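Local atomic coordinates of lysyl oxidase (Pichia pastoris, PDB entry 1W7C), a protein that probably oxidises primary amines, including peptidyl lysine, to aldehydes with a copper ion and a topaquinone cofactor built from its own chain. Residues A48-W57 with F129-K138; D347-Y356 with Q463-S472. All coordinates share one frame; numbering follows the deposited sequence. Where two conformers were deposited one is given.

Contact 1 (A48-W57 with F129-K138); sequences ADFFSNYVLW and FEVGHLDRIK
Ile137 is the bump at the middle of this contact, and residues 48-54 curl round it. Its CG2 meets the Phe50 ring obliquely, 3.7 Å from Phe50 CD2. Ile137 CG1 lies against the phenol end of Tyr54, 3.5 Å from Tyr54 CZ. Ile137 CD1 carries on to Ala48, 3.6 Å from Ala48 O. The first torsion parts the two branches toward different neighbours: CG2 of Ile137 is anti to the backbone N and CG1 anti to the carbonyl carbon (chi1 -59°). Beside it, Phe129 sends its edge into the face of Phe50, a T-shaped pair with centroids 4.7 Å apart and planes at 76°; Phe129 CZ stands over the centre of the Phe50 ring, whose rim also meets CA of Lys138.

The hollow that takes Ile137 is walled by a tight turn and a strand: a type I beta turn from Asp49 to Ser52, with an Asx turn made by Asp49, leads into strand 53-61 of the small antiparallel sheet in the N2 region of this copper amine oxidase, and Ile137 sits in the first turn of helix 136-150. Asp135 is the N-cap of that helix. Its OD2 accepts from Lys138 N, while OD1 receives the Tyr54 hydroxyl at the edge of the phenol ring in a very short bond of 2.5 Å between Tyr54 OH and Asp135 OD1, so the cap is tied to the strand as well. Farther along, at the classic beta bulge where Leu56 and Trp57 both face Val86, a second T-shaped pair forms: the benzo edge of Trp57 enters the face of His133, Trp57 CH2 lying 3.6 Å above the imidazole plane. The indole NE1 bonds to Glu388, and CD2 of Leu56 fills the angle between His133 and Asp135 CB.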
loop_
_atom_site.group_PDB
_atom_site.type_symbol
_atom_site.label_atom_id
_atom_site.label_comp_id
_atom_site.label_asym_id
_atom_site.label_seq_id
_atom_site.Cartn_x
_atom_site.Cartn_y
_atom_site.Cartn_z
ATOM N N ALA A 48 -39.775 1.214 28.861
ATOM C CA ALA A 48 -40.006 2.438 28.134
ATOM C C ALA A 48 -40.729 2.210 26.807
ATOM O O ALA A 48 -40.634 1.145 26.196
ATOM C CB ALA A 48 -38.668 3.167 27.894
ATOM N N ASP A 49 -41.452 3.234 26.375
ATOM C CA ASP A 49 -42.029 3.290 25.039
ATOM C C ASP A 49 -41.860 4.713 24.490
ATOM O O ASP A 49 -41.159 5.522 25.086
ATOM C CB ASP A 49 -43.494 2.782 25.043
ATOM C CG ASP A 49 -44.444 3.648 25.837
ATOM O OD1 ASP A 49 -44.204 4.853 26.046
ATOM O OD2 ASP A 49 -45.518 3.188 26.257
ATOM N N PHE A 50 -42.494 5.015 23.359
ATOM C CA PHE A 50 -42.312 6.305 22.698
ATOM C C PHE A 50 -42.871 7.497 23.492
ATOM O O PHE A 50 -42.664 8.657 23.104
ATOM C CB PHE A 50 -42.991 6.308 21.317
ATOM C CG PHE A 50 -42.418 5.337 20.297
ATOM C CD1 PHE A 50 -43.274 4.762 19.367
ATOM C CD2 PHE A 50 -41.059 5.050 20.201
ATOM C CE1 PHE A 50 -42.803 3.894 18.385
ATOM C CE2 PHE A 50 -40.574 4.177 19.221
ATOM C CZ PHE A 50 -41.445 3.628 18.293
ATOM N N PHE A 51 -43.582 7.222 24.584
ATOM C CA PHE A 51 -44.195 8.274 25.384
ATOM C C PHE A 51 -43.511 8.434 26.739
ATOM O O PHE A 51 -43.886 9.298 27.543
ATOM C CB PHE A 51 -45.690 7.990 25.530
ATOM C CG PHE A 51 -46.406 7.961 24.211
ATOM C CD1 PHE A 51 -46.608 6.752 23.554
ATOM C CD2 PHE A 51 -46.795 9.145 23.574
ATOM C CE1 PHE A 51 -47.241 6.704 22.329
ATOM C CE2 PHE A 51 -47.404 9.111 22.327
ATOM C CZ PHE A 51 -47.639 7.891 21.704
ATOM N N SER A 52 -42.496 7.594 26.979
ATOM C CA SER A 52 -41.646 7.699 28.159
ATOM C C SER A 52 -40.508 8.677 27.940
ATOM O O SER A 52 -40.250 9.109 26.817
ATOM C CB SER A 52 -40.988 6.350 28.485
ATOM O OG SER A 52 -41.867 5.261 28.482
ATOM N N ASN A 53 -39.799 8.981 29.021
ATOM C CA ASN A 53 -38.462 9.571 28.927
ATOM C C ASN A 53 -37.472 8.531 29.364
ATOM O O ASN A 53 -37.722 7.817 30.333
ATOM C CB ASN A 53 -38.284 10.781 29.849
ATOM C CG ASN A 53 -39.429 11.762 29.780
ATOM O OD1 ASN A 53 -39.939 12.076 28.708
ATOM N ND2 ASN A 53 -39.817 12.299 30.946
ATOM N N TYR A 54 -36.338 8.452 28.684
ATOM C CA TYR A 54 -35.299 7.512 29.084
ATOM C C TYR A 54 -33.938 7.965 28.614
ATOM O O TYR A 54 -33.816 8.709 27.662
ATOM C CB TYR A 54 -35.581 6.106 28.578
ATOM C CG TYR A 54 -35.825 5.984 27.089
ATOM C CD1 TYR A 54 -34.791 5.759 26.209
ATOM C CD2 TYR A 54 -37.107 6.067 26.579
ATOM C CE1 TYR A 54 -35.021 5.621 24.845
ATOM C CE2 TYR A 54 -37.366 5.954 25.204
ATOM C CZ TYR A 54 -36.323 5.718 24.351
ATOM O OH TYR A 54 -36.605 5.604 23.008
ATOM N N VAL A 55 -32.905 7.508 29.306
ATOM C CA VAL A 55 -31.548 7.911 28.977
ATOM C C VAL A 55 -30.904 6.929 27.979
ATOM O O VAL A 55 -30.903 5.704 28.195
ATOM C CB VAL A 55 -30.684 8.003 30.271
ATOM C CG1 VAL A 55 -29.234 8.408 29.968
ATOM C CG2 VAL A 55 -31.299 8.998 31.243
ATOM N N LEU A 56 -30.309 7.468 26.925
ATOM C CA LEU A 56 -29.559 6.626 25.982
ATOM C C LEU A 56 -28.074 6.546 26.301
ATOM O O LEU A 56 -27.537 5.460 26.483
ATOM C CB LEU A 56 -29.717 7.107 24.527
ATOM C CG LEU A 56 -31.004 6.830 23.801
ATOM C CD1 LEU A 56 -32.046 7.851 24.203
ATOM C CD2 LEU A 56 -30.745 6.867 22.286
ATOM N N TRP A 57 -27.437 7.721 26.317
ATOM C CA TRP A 57 -25.981 7.838 26.325
ATOM C C TRP A 57 -25.507 8.841 27.373
ATOM O O TRP A 57 -26.191 9.837 27.644
ATOM C CB TRP A 57 -25.489 8.278 24.946
ATOM C CG TRP A 57 -25.739 7.261 23.892
ATOM C CD1 TRP A 57 -25.639 5.897 24.015
ATOM C CD2 TRP A 57 -26.188 7.511 22.562
ATOM N NE1 TRP A 57 -25.977 5.296 22.828
ATOM C CE2 TRP A 57 -26.304 6.265 21.918
ATOM C CE3 TRP A 57 -26.488 8.677 21.832
ATOM C CZ2 TRP A 57 -26.740 6.138 20.592
ATOM C CZ3 TRP A 57 -26.916 8.552 20.510
ATOM C CH2 TRP A 57 -27.034 7.292 19.905
ATOM N N PHE A 129 -38.615 13.112 16.793
ATOM C CA PHE A 129 -38.926 11.696 16.742
ATOM C C PHE A 129 -38.845 11.120 15.321
ATOM O O PHE A 129 -38.288 10.047 15.122
ATOM C CB PHE A 129 -40.333 11.452 17.306
ATOM C CG PHE A 129 -40.730 9.999 17.293
ATOM C CD1 PHE A 129 -40.325 9.150 18.317
ATOM C CD2 PHE A 129 -41.491 9.476 16.245
ATOM C CE1 PHE A 129 -40.668 7.838 18.304
ATOM C CE2 PHE A 129 -41.845 8.152 16.244
ATOM C CZ PHE A 129 -41.432 7.332 17.271
ATOM N N GLU A 130 -39.453 11.799 14.344
ATOM C CA GLU A 130 -39.510 11.258 12.984
ATOM C C GLU A 130 -38.142 10.921 12.404
ATOM O O GLU A 130 -38.053 9.981 11.634
ATOM C CB GLU A 130 -40.255 12.157 12.010
ATOM C CG GLU A 130 -41.761 12.271 12.261
ATOM C CD GLU A 130 -42.473 10.930 12.450
ATOM O OE1 GLU A 130 -43.300 10.822 13.368
ATOM O OE2 GLU A 130 -42.250 9.999 11.642
ATOM N N VAL A 131 -37.113 11.683 12.778
ATOM C CA VAL A 131 -35.747 11.494 12.276
ATOM C C VAL A 131 -34.832 10.994 13.410
ATOM O O VAL A 131 -33.616 11.158 13.391
ATOM C CB VAL A 131 -35.180 12.780 11.618
ATOM C CG1 VAL A 131 -35.937 13.130 10.364
ATOM C CG2 VAL A 131 -35.148 13.955 12.574
ATOM N N GLY A 132 -35.438 10.340 14.376
ATOM C CA GLY A 132 -34.776 9.948 15.588
ATOM C C GLY A 132 -33.765 8.811 15.398
ATOM O O GLY A 132 -33.633 8.209 14.325
ATOM N N HIS A 133 -33.026 8.535 16.455
ATOM C CA HIS A 133 -32.113 7.402 16.485
ATOM C C HIS A 133 -32.908 6.106 16.429
ATOM O O HIS A 133 -33.963 5.959 17.088
ATOM C CB HIS A 133 -31.287 7.445 17.762
ATOM C CG HIS A 133 -30.243 6.385 17.839
ATOM N ND1 HIS A 133 -29.235 6.270 16.917
ATOM C CD2 HIS A 133 -30.087 5.353 18.696
ATOM C CE1 HIS A 133 -28.478 5.231 17.228
ATOM N NE2 HIS A 133 -29.001 4.634 18.277
ATOM N N LEU A 134 -32.400 5.152 15.669
ATOM C CA LEU A 134 -32.952 3.806 15.650
ATOM C C LEU A 134 -32.490 3.086 16.906
ATOM O O LEU A 134 -31.512 2.335 16.901
ATOM C CB LEU A 134 -32.502 3.068 14.388
ATOM C CG LEU A 134 -33.055 1.652 14.200
ATOM C CD1 LEU A 134 -34.590 1.626 14.193
ATOM C CD2 LEU A 134 -32.503 1.029 12.909
ATOM N N ASP A 135 -33.192 3.383 17.989
ATOM C CA ASP A 135 -32.808 2.935 19.295
ATOM C C ASP A 135 -33.531 1.636 19.632
ATOM O O ASP A 135 -34.290 1.105 18.822
ATOM C CB ASP A 135 -32.978 4.022 20.378
ATOM C CG ASP A 135 -34.393 4.330 20.720
ATOM O OD1 ASP A 135 -34.542 5.133 21.687
ATOM O OD2 ASP A 135 -35.386 3.917 20.059
ATOM N N ARG A 136 -33.298 1.121 20.826
ATOM C CA ARG A 136 -33.850 -0.183 21.215
ATOM C C ARG A 136 -35.377 -0.149 21.151
ATOM O O ARG A 136 -36.009 -1.126 20.764
ATOM C CB ARG A 136 -33.404 -0.583 22.608
ATOM C CG ARG A 136 -31.974 -1.009 22.647
ATOM C CD ARG A 136 -31.519 -1.560 23.962
ATOM N NE ARG A 136 -30.122 -1.959 23.849
ATOM C CZ ARG A 136 -29.337 -2.252 24.866
ATOM N NH1 ARG A 136 -29.802 -2.241 26.109
ATOM N NH2 ARG A 136 -28.076 -2.596 24.630
ATOM N N ILE A 137 -35.948 0.979 21.537
ATOM C CA ILE A 137 -37.412 1.143 21.591
ATOM C C ILE A 137 -38.020 1.163 20.182
ATOM O O ILE A 137 -38.988 0.443 19.900
ATOM C CB ILE A 137 -37.766 2.416 22.412
ATOM C CG1 ILE A 137 -37.214 2.332 23.854
ATOM C CG2 ILE A 137 -39.278 2.642 22.413
ATOM C CD1 ILE A 137 -37.482 1.042 24.542
ATOM N N LYS A 138 -37.426 1.942 19.283
ATOM C CA LYS A 138 -37.913 1.995 17.909
ATOM C C LYS A 138 -37.679 0.676 17.172
ATOM O O LYS A 138 -38.542 0.257 16.399
ATOM C CB LYS A 138 -37.296 3.158 17.134
ATOM C CG LYS A 138 -37.896 3.358 15.759
ATOM C CD LYS A 138 -37.701 4.773 15.257
ATOM C CE LYS A 138 -38.769 5.723 15.783
ATOM N NZ LYS A 138 -38.460 7.181 15.551
#

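Contact 2 (D347-Y356 with Q463-S472); sequences DDPFNQHTFY and QAGYWNPETS
This is a buried, polar loop-to-loop contact in the enzyme domain of the copper amine oxidase fold, joining the approach to strand 355-357 to the loop carrying the short strand 465-466. At one end Gln463 reaches across with its chain extended, CG anti to the backbone N (chi1 -179°). Its OE1 accepts from Tyr356 OH at 2.7 Å; its NE2 gives one bond to Asn351 OD1, arriving above the Asn351 carbonyl plane, and a longer one to Thr354 OG1 (3.3 Å). These three bonds fix the amide's rotation, and a leucine in place of Gln463 would probably leave the Tyr356 hydroxyl without its acceptor and Asn351 OD1 without its protein donor, close to the predicted catalytic Asp358. Asn351 ND2 bonds Ala464 O and also Ser486.

Between the ends, Asp348 forms an Asx turn and Asx motif: OD2 accepts from the backbone N of Phe350 and Asn351, while OD1 takes two waters that continue to Tyr466 N and O. At the far end Asp347 OD2 is gripped by two hydroxyls, Thr471 OG1 on its anti lone pair at 2.7 Å and Ser472 OG on the syn side, 32° out of the carboxylate plane.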
loop_
_atom_site.group_PDB
_atom_site.type_symbol
_atom_site.label_atom_id
_atom_site.label_comp_id
_atom_site.label_asym_id
_atom_site.label_seq_id
_atom_site.Cartn_x
_atom_site.Cartn_y
_atom_site.Cartn_z
ATOM N N ASP A 347 -30.625 -3.036 -8.021
ATOM C CA ASP A 347 -31.909 -3.060 -8.670
ATOM C C ASP A 347 -33.055 -3.208 -7.693
ATOM O O ASP A 347 -34.203 -2.979 -8.087
ATOM C CB ASP A 347 -31.997 -4.198 -9.708
ATOM C CG ASP A 347 -31.735 -5.595 -9.109
ATOM O OD1 ASP A 347 -30.868 -5.728 -8.198
ATOM O OD2 ASP A 347 -32.305 -6.620 -9.546
ATOM N N ASP A 348 -32.772 -3.604 -6.450
ATOM C CA ASP A 348 -33.821 -3.979 -5.496
ATOM C C ASP A 348 -34.007 -2.935 -4.415
ATOM O O ASP A 348 -33.111 -2.129 -4.166
ATOM C CB ASP A 348 -33.612 -5.426 -4.987
ATOM C CG ASP A 348 -32.685 -5.556 -3.825
ATOM O OD1 ASP A 348 -31.935 -6.577 -3.834
ATOM O OD2 ASP A 348 -32.710 -4.796 -2.837
ATOM N N PRO A 349 -35.204 -2.869 -3.834
ATOM C CA PRO A 349 -35.520 -1.776 -2.913
ATOM C C PRO A 349 -34.972 -1.954 -1.492
ATOM O O PRO A 349 -35.227 -1.095 -0.632
ATOM C CB PRO A 349 -37.036 -1.767 -2.894
ATOM C CG PRO A 349 -37.403 -3.191 -3.139
ATOM C CD PRO A 349 -36.386 -3.709 -4.110
ATOM N N PHE A 350 -34.274 -3.044 -1.213
ATOM C CA PHE A 350 -33.556 -3.143 0.055
ATOM C C PHE A 350 -32.151 -2.594 -0.093
ATOM O O PHE A 350 -31.774 -1.623 0.593
ATOM C CB PHE A 350 -33.537 -4.551 0.603
ATOM C CG PHE A 350 -33.035 -4.618 2.024
ATOM C CD1 PHE A 350 -33.905 -4.429 3.103
ATOM C CD2 PHE A 350 -31.705 -4.842 2.298
ATOM C CE1 PHE A 350 -33.446 -4.489 4.406
ATOM C CE2 PHE A 350 -31.262 -4.873 3.606
ATOM C CZ PHE A 350 -32.137 -4.706 4.651
ATOM N N ASN A 351 -31.369 -3.196 -0.972
ATOM C CA ASN A 351 -29.979 -2.766 -1.116
ATOM C C ASN A 351 -29.893 -1.349 -1.676
ATOM O O ASN A 351 -29.046 -0.577 -1.255
ATOM C CB ASN A 351 -29.162 -3.771 -1.919
ATOM C CG ASN A 351 -28.823 -5.033 -1.123
ATOM O OD1 ASN A 351 -29.235 -5.211 0.021
ATOM N ND2 ASN A 351 -28.041 -5.900 -1.724
ATOM N N GLN A 352 -30.803 -0.959 -2.570
ATOM C CA GLN A 352 -30.729 0.388 -3.133
ATOM C C GLN A 352 -31.017 1.471 -2.061
ATOM O O GLN A 352 -30.587 2.604 -2.223
ATOM C CB GLN A 352 -31.625 0.533 -4.364
ATOM C CG GLN A 352 -31.695 1.933 -4.964
ATOM C CD GLN A 352 -30.324 2.532 -5.329
ATOM O OE1 GLN A 352 -29.401 1.835 -5.755
ATOM N NE2 GLN A 352 -30.208 3.841 -5.149
ATOM N N HIS A 353 -31.706 1.095 -0.973
ATOM C CA HIS A 353 -32.007 1.972 0.146
ATOM C C HIS A 353 -31.089 1.761 1.344
ATOM O O HIS A 353 -31.383 2.233 2.428
ATOM C CB HIS A 353 -33.477 1.818 0.546
ATOM C CG HIS A 353 -34.423 2.348 -0.491
ATOM N ND1 HIS A 353 -35.296 1.540 -1.190
ATOM C CD2 HIS A 353 -34.575 3.600 -0.993
ATOM C CE1 HIS A 353 -35.972 2.284 -2.053
ATOM N NE2 HIS A 353 -35.566 3.539 -1.945
ATOM N N THR A 354 -29.956 1.095 1.138
ATOM C CA THR A 354 -29.010 0.893 2.218
ATOM C C THR A 354 -27.882 1.900 2.114
ATOM O O THR A 354 -27.113 1.895 1.147
ATOM C CB THR A 354 -28.456 -0.541 2.146
ATOM O OG1 THR A 354 -29.513 -1.489 2.374
ATOM C CG2 THR A 354 -27.443 -0.772 3.256
ATOM N N PHE A 355 -27.766 2.747 3.139
ATOM C CA PHE A 355 -26.686 3.730 3.255
ATOM C C PHE A 355 -26.375 3.828 4.732
ATOM O O PHE A 355 -26.815 4.745 5.426
ATOM C CB PHE A 355 -27.187 5.066 2.683
ATOM C CG PHE A 355 -26.107 6.100 2.378
ATOM C CD1 PHE A 355 -26.336 7.078 1.413
ATOM C CD2 PHE A 355 -24.913 6.154 3.099
ATOM C CE1 PHE A 355 -25.398 8.058 1.133
ATOM C CE2 PHE A 355 -23.980 7.137 2.805
ATOM C CZ PHE A 355 -24.222 8.073 1.860
ATOM N N TYR A 356 -25.659 2.832 5.233
ATOM C CA TYR A 356 -25.347 2.768 6.652
ATOM C C TYR A 356 -24.432 3.893 7.102
ATOM O O TYR A 356 -23.436 4.206 6.426
ATOM C CB TYR A 356 -24.674 1.433 7.053
ATOM C CG TYR A 356 -25.517 0.204 6.834
ATOM C CD1 TYR A 356 -25.062 -0.841 6.043
ATOM C CD2 TYR A 356 -26.782 0.108 7.381
ATOM C CE1 TYR A 356 -25.838 -1.946 5.799
ATOM C CE2 TYR A 356 -27.562 -1.022 7.176
ATOM C CZ TYR A 356 -27.107 -2.030 6.364
ATOM O OH TYR A 356 -27.945 -3.097 6.111
ATOM N N GLN A 463 -23.071 -7.924 2.338
ATOM C CA GLN A 463 -24.498 -7.786 2.169
ATOM C C GLN A 463 -24.784 -7.996 0.694
ATOM O O GLN A 463 -24.715 -7.087 -0.101
ATOM C CB GLN A 463 -24.996 -6.449 2.682
ATOM C CG GLN A 463 -26.494 -6.299 2.542
ATOM C CD GLN A 463 -27.054 -5.034 3.147
ATOM O OE1 GLN A 463 -26.697 -4.671 4.239
ATOM N NE2 GLN A 463 -27.949 -4.381 2.433
ATOM N N ALA A 464 -25.033 -9.243 0.352
ATOM C CA ALA A 464 -25.367 -9.617 -1.001
ATOM C C ALA A 464 -26.830 -9.296 -1.286
ATOM O O ALA A 464 -27.559 -8.720 -0.446
ATOM C CB ALA A 464 -25.120 -11.074 -1.159
ATOM N N GLY A 465 -27.252 -9.542 -2.522
ATOM C CA GLY A 465 -28.634 -9.389 -2.887
ATOM C C GLY A 465 -29.168 -10.560 -3.672
ATOM O O GLY A 465 -28.414 -11.352 -4.207
ATOM N N TYR A 466 -30.489 -10.666 -3.779
ATOM C CA TYR A 466 -31.069 -11.706 -4.619
ATOM C C TYR A 466 -30.749 -11.398 -6.103
ATOM O O TYR A 466 -30.832 -10.255 -6.536
ATOM C CB TYR A 466 -32.587 -11.835 -4.367
ATOM C CG TYR A 466 -33.183 -12.970 -5.166
ATOM C CD1 TYR A 466 -33.264 -14.238 -4.647
ATOM C CD2 TYR A 466 -33.608 -12.770 -6.466
ATOM C CE1 TYR A 466 -33.747 -15.301 -5.411
ATOM C CE2 TYR A 466 -34.083 -13.819 -7.239
ATOM C CZ TYR A 466 -34.143 -15.082 -6.701
ATOM O OH TYR A 466 -34.594 -16.125 -7.470
ATOM N N TRP A 467 -30.317 -12.420 -6.829
ATOM C CA TRP A 467 -30.001 -12.300 -8.246
ATOM C C TRP A 467 -31.236 -12.517 -9.105
ATOM O O TRP A 467 -31.724 -13.654 -9.214
ATOM C CB TRP A 467 -28.908 -13.300 -8.658
ATOM C CG TRP A 467 -28.630 -13.275 -10.143
ATOM C CD1 TRP A 467 -29.145 -14.105 -11.074
ATOM C CD2 TRP A 467 -27.766 -12.370 -10.853
ATOM N NE1 TRP A 467 -28.669 -13.775 -12.318
ATOM C CE2 TRP A 467 -27.830 -12.709 -12.212
ATOM C CE3 TRP A 467 -26.959 -11.286 -10.475
ATOM C CZ2 TRP A 467 -27.100 -12.031 -13.209
ATOM C CZ3 TRP A 467 -26.232 -10.626 -11.456
ATOM C CH2 TRP A 467 -26.323 -10.996 -12.817
ATOM N N ASN A 468 -31.738 -11.443 -9.683
ATOM C CA ASN A 468 -32.803 -11.514 -10.667
ATOM C C ASN A 468 -32.172 -11.303 -12.034
ATOM O O ASN A 468 -31.679 -10.220 -12.311
ATOM C CB ASN A 468 -33.842 -10.432 -10.381
ATOM C CG ASN A 468 -35.035 -10.508 -11.321
ATOM O OD1 ASN A 468 -34.908 -10.823 -12.515
ATOM N ND2 ASN A 468 -36.204 -10.214 -10.789
ATOM N N PRO A 469 -32.154 -12.311 -12.900
ATOM C CA PRO A 469 -31.450 -12.173 -14.182
ATOM C C PRO A 469 -31.936 -10.981 -15.018
ATOM O O PRO A 469 -31.174 -10.461 -15.815
ATOM C CB PRO A 469 -31.775 -13.484 -14.914
ATOM C CG PRO A 469 -32.180 -14.454 -13.855
ATOM C CD PRO A 469 -32.744 -13.652 -12.729
ATOM N N GLU A 470 -33.200 -10.586 -14.873
ATOM C CA GLU A 470 -33.749 -9.504 -15.678
ATOM C C GLU A 470 -33.219 -8.115 -15.311
ATOM O O GLU A 470 -33.200 -7.221 -16.169
ATOM C CB GLU A 470 -35.285 -9.476 -15.562
ATOM C CG GLU A 470 -35.977 -10.561 -16.361
ATOM C CD GLU A 470 -37.501 -10.410 -16.402
ATOM O OE1 GLU A 470 -38.140 -11.233 -17.082
ATOM O OE2 GLU A 470 -38.062 -9.492 -15.756
ATOM N N THR A 471 -32.841 -7.920 -14.045
ATOM C CA THR A 471 -32.540 -6.562 -13.579
ATOM C C THR A 471 -31.256 -6.402 -12.767
ATOM O O THR A 471 -30.813 -5.264 -12.555
ATOM C CB THR A 471 -33.721 -5.994 -12.745
ATOM O OG1 THR A 471 -34.032 -6.878 -11.642
ATOM C CG2 THR A 471 -34.985 -5.886 -13.595
ATOM N N SER A 472 -30.653 -7.497 -12.303
ATOM C CA SER A 472 -29.580 -7.396 -11.328
ATOM C C SER A 472 -28.189 -7.136 -11.907
ATOM O O SER A 472 -27.298 -6.730 -11.155
ATOM C CB SER A 472 -29.521 -8.653 -10.461
ATOM O OG SER A 472 -30.670 -8.840 -9.664
HETATM O O HOH W 1 -29.487 -7.726 -7.066
HETATM O O HOH W 2 -31.818 -8.610 -1.919
HETATM O O HOH W 3 -32.724 -8.563 -5.555
HETATM O O HOH W 4 -30.546 -7.751 0.375
#

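How the contacts relate
Both contacts are largely buried, yet they share no strand or helix: contact 1 ties the small N2-region sheet to the start of helix 136-150, whereas contact 2 joins two loops of the enzyme domain. Their centres lie 29 Å apart and their nearest atoms about 8 Å, without touching. Contact 1 is mainly apolar and aromatic, with one direct hydrogen bond across it; its Asp49 end reaches the surface near a glycan. Contact 2 has six direct hydrogen bonds, supplemented by water bridges, and lies nearer the copper site. It also borders the dimer interface: Asp347, Gln352 and His353 bond to Trp521, Thr529 and Tyr527 of the second subunit, which touches neither segment of contact 1.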